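Local coordinates for E3 ubiquitin-protein ligase RNF31 (Mus musculus, PDB 5Y3T) that acts as an E3 ubiquitin ligase, the HOIL-1-interacting protein HOIP, and is represented here by its UBA-domain pair, which probably serves in binding partner proteins, at residues T39-P42 with L43-L46; R47-L50 with S51-L54; C94-A97 with R98-K101; V102-L105 with Q106-F110. All coordinates share one frame; numbering follows the deposited sequence.

Contact 1 of 4, residues T39-P42 with L43-L46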
loop_
_atom_site.group_PDB
_atom_site.type_symbol
_atom_site.label_atom_id
_atom_site.label_comp_id
_atom_site.label_asym_id
_atom_site.label_seq_id
_atom_site.Cartn_x
_atom_site.Cartn_y
_atom_site.Cartn_z
ATOM N N THR B 39 -4.349 -0.013 -27.854
ATOM C CA THR B 39 -5.246 1.036 -28.392
ATOM C C THR B 39 -4.555 2.411 -28.596
ATOM O O THR B 39 -3.686 2.817 -27.794
ATOM C CB THR B 39 -6.511 1.206 -27.505
ATOM O OG1 THR B 39 -7.387 2.178 -28.080
ATOM C CG2 THR B 39 -6.138 1.686 -26.082
ATOM N N GLU B 40 -4.925 3.091 -29.689
ATOM C CA GLU B 40 -4.477 4.472 -29.981
ATOM C C GLU B 40 -5.364 5.507 -29.299
ATOM O O GLU B 40 -4.999 6.675 -29.264
ATOM C CB GLU B 40 -4.460 4.771 -31.495
ATOM C CG GLU B 40 -3.304 4.146 -32.280
ATOM C CD GLU B 40 -3.648 2.804 -32.908
ATOM O OE1 GLU B 40 -4.853 2.532 -33.109
ATOM O OE2 GLU B 40 -2.713 2.018 -33.211
ATOM N N VAL B 41 -6.496 5.047 -28.753
ATOM C CA VAL B 41 -7.561 5.859 -28.185
ATOM C C VAL B 41 -7.896 5.285 -26.795
ATOM O O VAL B 41 -8.954 4.645 -26.571
ATOM C CB VAL B 41 -8.835 5.804 -29.083
ATOM C CG1 VAL B 41 -8.642 6.631 -30.346
ATOM C CG2 VAL B 41 -9.221 4.359 -29.470
ATOM N N PRO B 42 -7.007 5.499 -25.833
ATOM C CA PRO B 42 -7.220 4.888 -24.501
ATOM C C PRO B 42 -8.513 5.268 -23.786
ATOM O O PRO B 42 -9.079 4.444 -23.088
ATOM C CB PRO B 42 -6.004 5.374 -23.690
ATOM C CG PRO B 42 -5.462 6.546 -24.456
ATOM C CD PRO B 42 -5.755 6.264 -25.901
ATOM N N LEU B 43 -8.971 6.506 -23.929
ATOM C CA LEU B 43 -10.222 6.911 -23.284
ATOM C C LEU B 43 -11.382 6.090 -23.758
ATOM O O LEU B 43 -12.166 5.600 -22.946
ATOM C CB LEU B 43 -10.514 8.393 -23.505
ATOM C CG LEU B 43 -9.494 9.338 -22.840
ATOM C CD1 LEU B 43 -9.802 10.775 -23.219
ATOM C CD2 LEU B 43 -9.486 9.154 -21.319
ATOM N N GLN B 44 -11.468 5.904 -25.071
ATOM C CA GLN B 44 -12.538 5.088 -25.650
ATOM C C GLN B 44 -12.495 3.684 -25.109
ATOM O O GLN B 44 -13.506 3.199 -24.626
ATOM C CB GLN B 44 -12.485 5.066 -27.179
ATOM C CG GLN B 44 -13.084 6.318 -27.817
ATOM C CD GLN B 44 -13.024 6.261 -29.328
ATOM O OE1 GLN B 44 -13.448 5.274 -29.931
ATOM N NE2 GLN B 44 -12.462 7.299 -29.946
ATOM N N TRP B 45 -11.315 3.060 -25.146
ATOM C CA TRP B 45 -11.153 1.700 -24.631
ATOM C C TRP B 45 -11.612 1.560 -23.201
ATOM O O TRP B 45 -12.293 0.591 -22.876
ATOM C CB TRP B 45 -9.711 1.178 -24.788
ATOM C CG TRP B 45 -9.563 -0.299 -24.463
ATOM C CD1 TRP B 45 -9.637 -1.352 -25.336
ATOM C CD2 TRP B 45 -9.317 -0.875 -23.161
ATOM N NE1 TRP B 45 -9.455 -2.547 -24.659
ATOM C CE2 TRP B 45 -9.242 -2.280 -23.331
ATOM C CE3 TRP B 45 -9.145 -0.335 -21.871
ATOM C CZ2 TRP B 45 -9.020 -3.142 -22.271
ATOM C CZ3 TRP B 45 -8.918 -1.193 -20.807
ATOM C CH2 TRP B 45 -8.856 -2.589 -21.013
ATOM N N LEU B 46 -11.246 2.510 -22.343
ATOM C CA LEU B 46 -11.646 2.463 -20.937
ATOM C C LEU B 46 -13.151 2.496 -20.787
ATOM O O LEU B 46 -13.675 1.623 -20.110
ATOM C CB LEU B 46 -11.010 3.592 -20.112
ATOM C CG LEU B 46 -9.509 3.421 -19.831
ATOM C CD1 LEU B 46 -8.879 4.742 -19.428
ATOM C CD2 LEU B 46 -9.232 2.376 -18.769
#
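Thr39 and Trp45 meet obliquely at the start of helix 42-64, and their encounter illustrates how a loop is laid against the first helical turn. The methyl CG2 of Thr39 comes up to Trp45 CB at 3.8 Å, so it is the root of the tryptophan that is touched, while the indole runs on away from the loop. That course follows from a first torsion that sets CG of Trp45 opposite the backbone N (chi1 -171°); the side chain packs on Ala33, Tyr36 and Ser37 of helix 27-37. On the neighbouring flank Val41 and Gln44 slant across each other. Here CG2 of Val41 lies 4.0 Å from CB of Gln44, and CG1 of Val41 is 3.9 Å from NE2 of Gln44, whose extended chain brings the amide nitrogen across the valine branch.

Beneath these side chains the backbone changes from loop to helix. Val41 occupies the N-cap position, and its O receives the N-H of Trp45 at 3.2 Å in a nearly straight bond (173°). The next bond of the series runs from Leu46 N to Pro42 O, 3.0 Å. CG of Leu46 is 3.4 Å from that same Pro42 O, an aliphatic group lying beside the carbonyl.

The chemistry is that of a prepared helix start. Thr39 OG1 accepts the N-H of Val41 at 3.1 Å, an ST turn that fixes the approach to the cap. Pro42, which has no N-H to satisfy, suits the first helical turn, where amides lack an earlier carbonyl.

Contact 2 of 4, residues R47-L50 with S51-L54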
loop_
_atom_site.group_PDB
_atom_site.type_symbol
_atom_site.label_atom_id
_atom_site.label_comp_id
_atom_site.label_asym_id
_atom_site.label_seq_id
_atom_site.Cartn_x
_atom_site.Cartn_y
_atom_site.Cartn_z
ATOM N N ARG B 47 -13.836 3.481 -21.386
ATOM C CA ARG B 47 -15.358 3.513 -21.431
ATOM C C ARG B 47 -16.041 2.224 -21.884
ATOM O O ARG B 47 -16.992 1.789 -21.289
ATOM C CB ARG B 47 -15.900 4.591 -22.384
ATOM C CG ARG B 47 -16.231 5.918 -21.726
ATOM C CD ARG B 47 -16.744 6.963 -22.722
ATOM N NE ARG B 47 -15.916 8.186 -22.660
ATOM C CZ ARG B 47 -14.948 8.537 -23.522
ATOM N NH1 ARG B 47 -14.647 7.795 -24.595
ATOM N NH2 ARG B 47 -14.273 9.673 -23.317
ATOM N N SER B 48 -15.550 1.627 -22.955
ATOM C CA SER B 48 -16.239 0.504 -23.591
ATOM C C SER B 48 -15.756 -0.913 -23.161
ATOM O O SER B 48 -16.571 -1.831 -23.094
ATOM C CB SER B 48 -16.187 0.689 -25.121
ATOM O OG SER B 48 -15.174 -0.084 -25.714
ATOM N N GLU B 49 -14.460 -1.080 -22.866
ATOM C CA GLU B 49 -13.869 -2.409 -22.622
ATOM C C GLU B 49 -13.503 -2.765 -21.194
ATOM O O GLU B 49 -13.449 -3.963 -20.883
ATOM C CB GLU B 49 -12.622 -2.583 -23.494
ATOM C CG GLU B 49 -12.887 -2.511 -24.984
ATOM C CD GLU B 49 -14.081 -3.386 -25.372
ATOM O OE1 GLU B 49 -14.009 -4.641 -25.190
ATOM O OE2 GLU B 49 -15.102 -2.791 -25.785
ATOM N N LEU B 50 -13.248 -1.767 -20.333
ATOM C CA LEU B 50 -12.659 -2.008 -19.011
ATOM C C LEU B 50 -13.462 -2.991 -18.155
ATOM O O LEU B 50 -12.910 -3.981 -17.628
ATOM C CB LEU B 50 -12.467 -0.710 -18.227
ATOM C CG LEU B 50 -11.755 -0.820 -16.860
ATOM C CD1 LEU B 50 -10.407 -1.536 -16.957
ATOM C CD2 LEU B 50 -11.624 0.571 -16.233
ATOM N N SER B 51 -14.761 -2.725 -18.042
ATOM C CA SER B 51 -15.646 -3.529 -17.209
ATOM C C SER B 51 -15.650 -5.007 -17.585
ATOM O O SER B 51 -15.924 -5.832 -16.724
ATOM C CB SER B 51 -17.076 -2.983 -17.243
ATOM O OG SER B 51 -17.702 -3.394 -18.443
ATOM N N TYR B 52 -15.372 -5.352 -18.845
ATOM C CA TYR B 52 -15.332 -6.770 -19.248
ATOM C C TYR B 52 -14.054 -7.391 -18.729
ATOM O O TYR B 52 -14.064 -8.541 -18.292
ATOM C CB TYR B 52 -15.406 -6.984 -20.778
ATOM C CG TYR B 52 -16.724 -6.631 -21.474
ATOM C CD1 TYR B 52 -17.953 -6.633 -20.788
ATOM C CD2 TYR B 52 -16.743 -6.341 -22.854
ATOM C CE1 TYR B 52 -19.138 -6.322 -21.443
ATOM C CE2 TYR B 52 -17.925 -6.042 -23.514
ATOM C CZ TYR B 52 -19.111 -6.033 -22.800
ATOM O OH TYR B 52 -20.282 -5.736 -23.429
ATOM N N VAL B 53 -12.952 -6.639 -18.804
ATOM C CA VAL B 53 -11.676 -7.084 -18.235
ATOM C C VAL B 53 -11.756 -7.231 -16.718
ATOM O O VAL B 53 -11.364 -8.261 -16.213
ATOM C CB VAL B 53 -10.506 -6.162 -18.598
ATOM C CG1 VAL B 53 -9.222 -6.666 -17.950
ATOM C CG2 VAL B 53 -10.367 -6.060 -20.123
ATOM N N LEU B 54 -12.331 -6.258 -16.004
ATOM C CA LEU B 54 -12.437 -6.348 -14.518
ATOM C C LEU B 54 -13.330 -7.483 -14.087
ATOM O O LEU B 54 -13.027 -8.192 -13.114
ATOM C CB LEU B 54 -12.847 -5.000 -13.886
ATOM C CG LEU B 54 -11.864 -3.844 -14.234
ATOM C CD1 LEU B 54 -12.249 -2.463 -13.716
ATOM C CD2 LEU B 54 -10.463 -4.185 -13.760
#
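Leu50 and Leu54 are brought together by different first torsions: CG of Leu50 stands opposite its own backbone N (chi1 -175°), whereas CG of Leu54 stands opposite its carbonyl carbon (chi1 -58°), folding back toward the preceding turn. The two side chains therefore slant across one another, with CD1 of Leu54 3.6 Å from CG of Leu50 and 3.8 Å from CD1 of Leu50. This is the familiar i to i+4 leucine pair along one side of a helix. Trp80 of helix 73-82 packs on Leu50, Val53 and Leu54, and Trp45 reaches Leu50 and Val53 from the previous turns.

Polar chemistry prevails at Glu49. Its chain bends at the second torsion, and OE1 approaches CD2 of Tyr52 at 4.0 Å, the carboxylate and ring planes being 76° apart. The other oxygen, OE2, receives the hydroxyl of Ser48 at 2.7 Å on its anti lone pair, which helps to fix the rotation of the carboxylate.

The main chain is uneven at this point, for the helix is kinked near Ser51 and Tyr52. Glu49 O accepts from Tyr52 N at 3.1 Å, from well above the carbonyl plane, and only weakly from Val53 N at 3.4 Å. One residue later the normal pattern is firm again, with Leu54 N bonded to Leu50 O at 2.9 Å.

The contact thus has two characters: a leucine pair joining this helix to helix 73-82 and, beside the tyrosine ring, a serine-held carboxylate of Glu49; the hydroxyl donor may somewhat stabilise its negative charge.

Contact 3 of 4, residues C94-A97 with R98-K101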
loop_
_atom_site.group_PDB
_atom_site.type_symbol
_atom_site.label_atom_id
_atom_site.label_comp_id
_atom_site.label_asym_id
_atom_site.label_seq_id
_atom_site.Cartn_x
_atom_site.Cartn_y
_atom_site.Cartn_z
ATOM N N CYS B 94 -4.923 -9.660 -6.984
ATOM C CA CYS B 94 -6.314 -9.557 -6.502
ATOM C C CYS B 94 -6.580 -10.616 -5.385
ATOM O O CYS B 94 -7.081 -10.317 -4.282
ATOM C CB CYS B 94 -7.252 -9.690 -7.680
ATOM S SG CYS B 94 -8.985 -9.566 -7.264
ATOM N N VAL B 95 -6.135 -11.830 -5.683
ATOM C CA VAL B 95 -6.129 -12.984 -4.781
ATOM C C VAL B 95 -5.273 -12.738 -3.550
ATOM O O VAL B 95 -5.707 -13.008 -2.415
ATOM C CB VAL B 95 -5.569 -14.218 -5.536
ATOM C CG1 VAL B 95 -5.189 -15.382 -4.606
ATOM C CG2 VAL B 95 -6.564 -14.660 -6.601
ATOM N N ARG B 96 -4.055 -12.253 -3.783
ATOM C CA ARG B 96 -3.111 -11.992 -2.699
ATOM C C ARG B 96 -3.556 -10.886 -1.765
ATOM O O ARG B 96 -3.505 -11.043 -0.558
ATOM C CB ARG B 96 -1.724 -11.692 -3.269
ATOM C CG ARG B 96 -1.066 -12.954 -3.831
ATOM C CD ARG B 96 0.063 -12.598 -4.759
ATOM N NE ARG B 96 0.708 -13.772 -5.286
ATOM C CZ ARG B 96 1.877 -13.801 -5.928
ATOM N NH1 ARG B 96 2.589 -12.713 -6.139
ATOM N NH2 ARG B 96 2.351 -14.961 -6.332
ATOM N N ALA B 97 -3.994 -9.770 -2.312
ATOM C CA ALA B 97 -4.582 -8.695 -1.496
ATOM C C ALA B 97 -5.697 -9.193 -0.578
ATOM O O ALA B 97 -5.684 -8.870 0.596
ATOM C CB ALA B 97 -5.089 -7.521 -2.341
ATOM N N ARG B 98 -6.616 -10.001 -1.098
ATOM C CA ARG B 98 -7.719 -10.483 -0.292
ATOM C C ARG B 98 -7.291 -11.524 0.739
ATOM O O ARG B 98 -7.784 -11.494 1.849
ATOM C CB ARG B 98 -8.777 -11.089 -1.186
ATOM C CG ARG B 98 -9.973 -11.628 -0.420
ATOM C CD ARG B 98 -10.976 -10.537 -0.007
ATOM N NE ARG B 98 -12.193 -11.292 -0.053
ATOM C CZ ARG B 98 -13.244 -11.117 -0.840
ATOM N NH1 ARG B 98 -13.453 -10.039 -1.588
ATOM N NH2 ARG B 98 -14.173 -12.032 -0.762
ATOM N N ARG B 99 -6.433 -12.472 0.341
ATOM C CA ARG B 99 -5.778 -13.399 1.275
ATOM C C ARG B 99 -5.096 -12.696 2.439
ATOM O O ARG B 99 -5.245 -13.111 3.589
ATOM C CB ARG B 99 -4.749 -14.299 0.570
ATOM C CG ARG B 99 -4.394 -15.532 1.384
ATOM C CD ARG B 99 -3.270 -16.353 0.771
ATOM N NE ARG B 99 -3.741 -17.046 -0.416
ATOM C CZ ARG B 99 -3.179 -17.029 -1.629
ATOM N NH1 ARG B 99 -2.053 -16.351 -1.906
ATOM N NH2 ARG B 99 -3.764 -17.711 -2.601
ATOM N N ARG B 100 -4.358 -11.640 2.142
ATOM C CA ARG B 100 -3.616 -10.911 3.153
ATOM C C ARG B 100 -4.576 -10.236 4.132
ATOM O O ARG B 100 -4.308 -10.130 5.356
ATOM C CB ARG B 100 -2.695 -9.893 2.452
ATOM C CG ARG B 100 -1.844 -9.031 3.369
ATOM C CD ARG B 100 -0.910 -8.075 2.641
ATOM N NE ARG B 100 -1.532 -7.310 1.561
ATOM C CZ ARG B 100 -2.340 -6.247 1.715
ATOM N NH1 ARG B 100 -2.701 -5.788 2.931
ATOM N NH2 ARG B 100 -2.818 -5.644 0.626
ATOM N N LYS B 101 -5.696 -9.758 3.600
ATOM C CA LYS B 101 -6.646 -9.045 4.426
ATOM C C LYS B 101 -7.448 -9.999 5.316
ATOM O O LYS B 101 -7.749 -9.662 6.428
ATOM C CB LYS B 101 -7.529 -8.159 3.578
ATOM C CG LYS B 101 -6.752 -7.009 2.989
ATOM C CD LYS B 101 -7.559 -6.238 1.976
ATOM C CE LYS B 101 -6.703 -5.350 1.073
ATOM N NZ LYS B 101 -7.529 -4.945 -0.091
#
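Ala97 O lies over one face of the Arg100 guanidinium, 4.2 Å above its plane and displaced toward the rim. The chain of Arg100 bends at the third torsion to turn its head back along the helix, bringing NH2 to 4.2 Å from Ala97 CB. The guanidinium of Arg99 is met obliquely instead: CG1 of Val95 lies 3.4 Å from its NH2, the two side chains running side by side in the same direction, and CG of Arg96 is 4.0 Å from its NH1. Arg96 and Arg99 hold their planar groups 56° apart. Arg96 stays extended from CG to NE, and the nearness of these like charges is probably offset by acids: Arg96 pairs with Glu93 and with an acidic side chain of another protein chain, while Arg99 pairs with Asp65 and also donates to the backbone of that other chain.

Beneath the heads runs an ordinary alpha-helical series. Arg99 N binds Val95 O at 2.9 Å, and Arg100 N binds Arg96 O at 2.9 Å. Ala97 O receives Lys101 N at 3.1 Å, and the CG of Lys101 also passes it at 3.2 Å, so an aliphatic stem shields this carbonyl.

Other contacts join helix 87-107 to the rest of the fold. Arg98 donates to Ala70 O, forms a salt bridge with Glu75 and meets Phe71 in a cation-pi contact, and Lys101 donates to Gly125 O. Cys94 and Val95 pack on Ala61 of helix 42-64, whereas Arg98 and Lys101 lean on Leu120 of helix 116-122.

Contact 4 of 4, residues V102-L105 with Q106-F110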
loop_
_atom_site.group_PDB
_atom_site.type_symbol
_atom_site.label_atom_id
_atom_site.label_comp_id
_atom_site.label_asym_id
_atom_site.label_seq_id
_atom_site.Cartn_x
_atom_site.Cartn_y
_atom_site.Cartn_z
ATOM N N VAL B 102 -7.742 -11.193 4.835
ATOM C CA VAL B 102 -8.417 -12.207 5.627
ATOM C C VAL B 102 -7.528 -12.701 6.760
ATOM O O VAL B 102 -8.003 -12.936 7.878
ATOM C CB VAL B 102 -8.923 -13.366 4.721
ATOM C CG1 VAL B 102 -9.195 -14.666 5.505
ATOM C CG2 VAL B 102 -10.155 -12.887 3.936
ATOM N N HIS B 103 -6.242 -12.844 6.469
ATOM C CA HIS B 103 -5.256 -13.182 7.491
ATOM C C HIS B 103 -5.202 -12.084 8.563
ATOM O O HIS B 103 -5.174 -12.405 9.724
ATOM C CB HIS B 103 -3.898 -13.433 6.860
ATOM C CG HIS B 103 -2.807 -13.658 7.852
ATOM N ND1 HIS B 103 -2.439 -14.917 8.274
ATOM C CD2 HIS B 103 -1.996 -12.786 8.500
ATOM C CE1 HIS B 103 -1.451 -14.813 9.145
ATOM N NE2 HIS B 103 -1.160 -13.532 9.294
ATOM N N GLU B 104 -5.247 -10.810 8.195
ATOM C CA GLU B 104 -5.287 -9.775 9.226
ATOM C C GLU B 104 -6.586 -9.786 10.052
ATOM O O GLU B 104 -6.555 -9.740 11.294
ATOM C CB GLU B 104 -5.088 -8.379 8.663
ATOM C CG GLU B 104 -4.336 -7.500 9.668
ATOM C CD GLU B 104 -4.414 -6.009 9.395
ATOM O OE1 GLU B 104 -4.776 -5.599 8.262
ATOM O OE2 GLU B 104 -4.104 -5.240 10.336
ATOM N N LEU B 105 -7.730 -9.817 9.374
ATOM C CA LEU B 105 -8.986 -9.777 10.092
ATOM C C LEU B 105 -9.098 -10.954 11.055
ATOM O O LEU B 105 -9.639 -10.801 12.145
ATOM C CB LEU B 105 -10.165 -9.689 9.141
ATOM C CG LEU B 105 -10.258 -8.299 8.495
ATOM C CD1 LEU B 105 -11.305 -8.301 7.406
ATOM C CD2 LEU B 105 -10.581 -7.201 9.500
ATOM N N GLN B 106 -8.549 -12.096 10.660
ATOM C CA GLN B 106 -8.472 -13.287 11.500
ATOM C C GLN B 106 -7.684 -13.075 12.783
ATOM O O GLN B 106 -8.104 -13.479 13.851
ATOM C CB GLN B 106 -7.798 -14.400 10.711
ATOM C CG GLN B 106 -7.510 -15.670 11.501
ATOM C CD GLN B 106 -8.174 -16.849 10.860
ATOM O OE1 GLN B 106 -7.552 -17.580 10.081
ATOM N NE2 GLN B 106 -9.477 -16.997 11.116
ATOM N N SER B 107 -6.534 -12.455 12.659
ATOM C CA SER B 107 -5.684 -12.188 13.805
ATOM C C SER B 107 -6.311 -11.123 14.723
ATOM O O SER B 107 -6.046 -11.090 15.911
ATOM C CB SER B 107 -4.265 -11.789 13.341
ATOM O OG SER B 107 -4.196 -10.414 12.972
ATOM N N LEU B 108 -7.163 -10.275 14.165
ATOM C CA LEU B 108 -7.880 -9.257 14.927
ATOM C C LEU B 108 -9.204 -9.730 15.507
ATOM O O LEU B 108 -9.982 -8.887 15.938
ATOM C CB LEU B 108 -8.118 -8.015 14.042
ATOM C CG LEU B 108 -7.027 -6.939 14.089
ATOM C CD1 LEU B 108 -5.599 -7.495 14.172
ATOM C CD2 LEU B 108 -7.200 -6.001 12.903
ATOM N N GLY B 109 -9.457 -11.045 15.533
ATOM C CA GLY B 109 -10.754 -11.590 15.971
ATOM C C GLY B 109 -11.750 -12.111 14.911
ATOM O O GLY B 109 -12.640 -12.869 15.231
ATOM N N PHE B 110 -11.616 -11.738 13.651
ATOM C CA PHE B 110 -12.687 -11.951 12.667
ATOM C C PHE B 110 -12.271 -12.805 11.495
ATOM O O PHE B 110 -11.726 -12.300 10.528
ATOM C CB PHE B 110 -13.170 -10.589 12.217
ATOM C CG PHE B 110 -13.676 -9.804 13.342
ATOM C CD1 PHE B 110 -14.940 -10.088 13.868
ATOM C CD2 PHE B 110 -12.876 -8.880 13.972
ATOM C CE1 PHE B 110 -15.425 -9.389 14.971
ATOM C CE2 PHE B 110 -13.352 -8.170 15.071
ATOM C CZ PHE B 110 -14.620 -8.441 15.582
#
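Leu105 and Phe110 meet where helix 87-107 gives way to a turn, and hydrogen bonds dominate the meeting. Two regular helical bonds come first, Gln106 N to Val102 O at 3.0 Å and Ser107 N to His103 O. Glu104 O is then gripped twice, by Leu108 N at 3.0 Å and by the hydroxyl OG of Ser107, also at 3.0 Å. The serine's first torsion (chi1 82°) wedges OG between its backbone N and carbonyl carbon, from where it can bend back to the preceding turn. Last, Leu105 O receives Phe110 N at 2.7 Å, with a weak additional donation from Leu108 N.

Apolar contact is lighter. CB of Leu105 lies 4.4 Å from CB of Phe110, and the phenyl ring leads away to Leu134 and Gln135 of helix 127-145. Leu105 itself packs on Leu120 and Leu131, adding the short helix 116-122 to the same core.

Mixed contacts complete the account. Glu104 and Leu108 run side by side in the same direction, OE2 of Glu104 being 4.1 Å from CD2 of Leu108; the carboxylate has its principal partner in a basic side chain of another protein chain, and Leu108 packs on an aromatic side chain of that same chain.

Gly109 N also bonds Gln106 O, 3.3 Å, and with Phe110 N to Leu105 O this makes a Schellman motif. Gly109, at positive phi (104°), is its C-prime residue, where a side chain would collide with the preceding carbonyl. The run Leu108-Gly109-Phe110 is consistent with the Met/Leu-Gly-Phe/Tyr loop characteristic of UBA domains.

Followed from the N terminus, the four contacts lie in series: none nests in or crosses another, and each is local, so no long loop is closed by any of them. Contact 1 turns the loop after helix 27-37 into helix 42-64, and contact 2 continues directly along that helix; the Trp45 ring joins them. Contact 2 also ties helix 42-64 to helix 73-82. Contacts 3 and 4 then follow one another on helix 87-107: contact 3 ties it back to helix 42-64, and contact 4 ties its end to helices 116-122 and 127-145. Contacts 1 and 4 lie on opposite sides of the chain's centre, about 40 Å apart between centres.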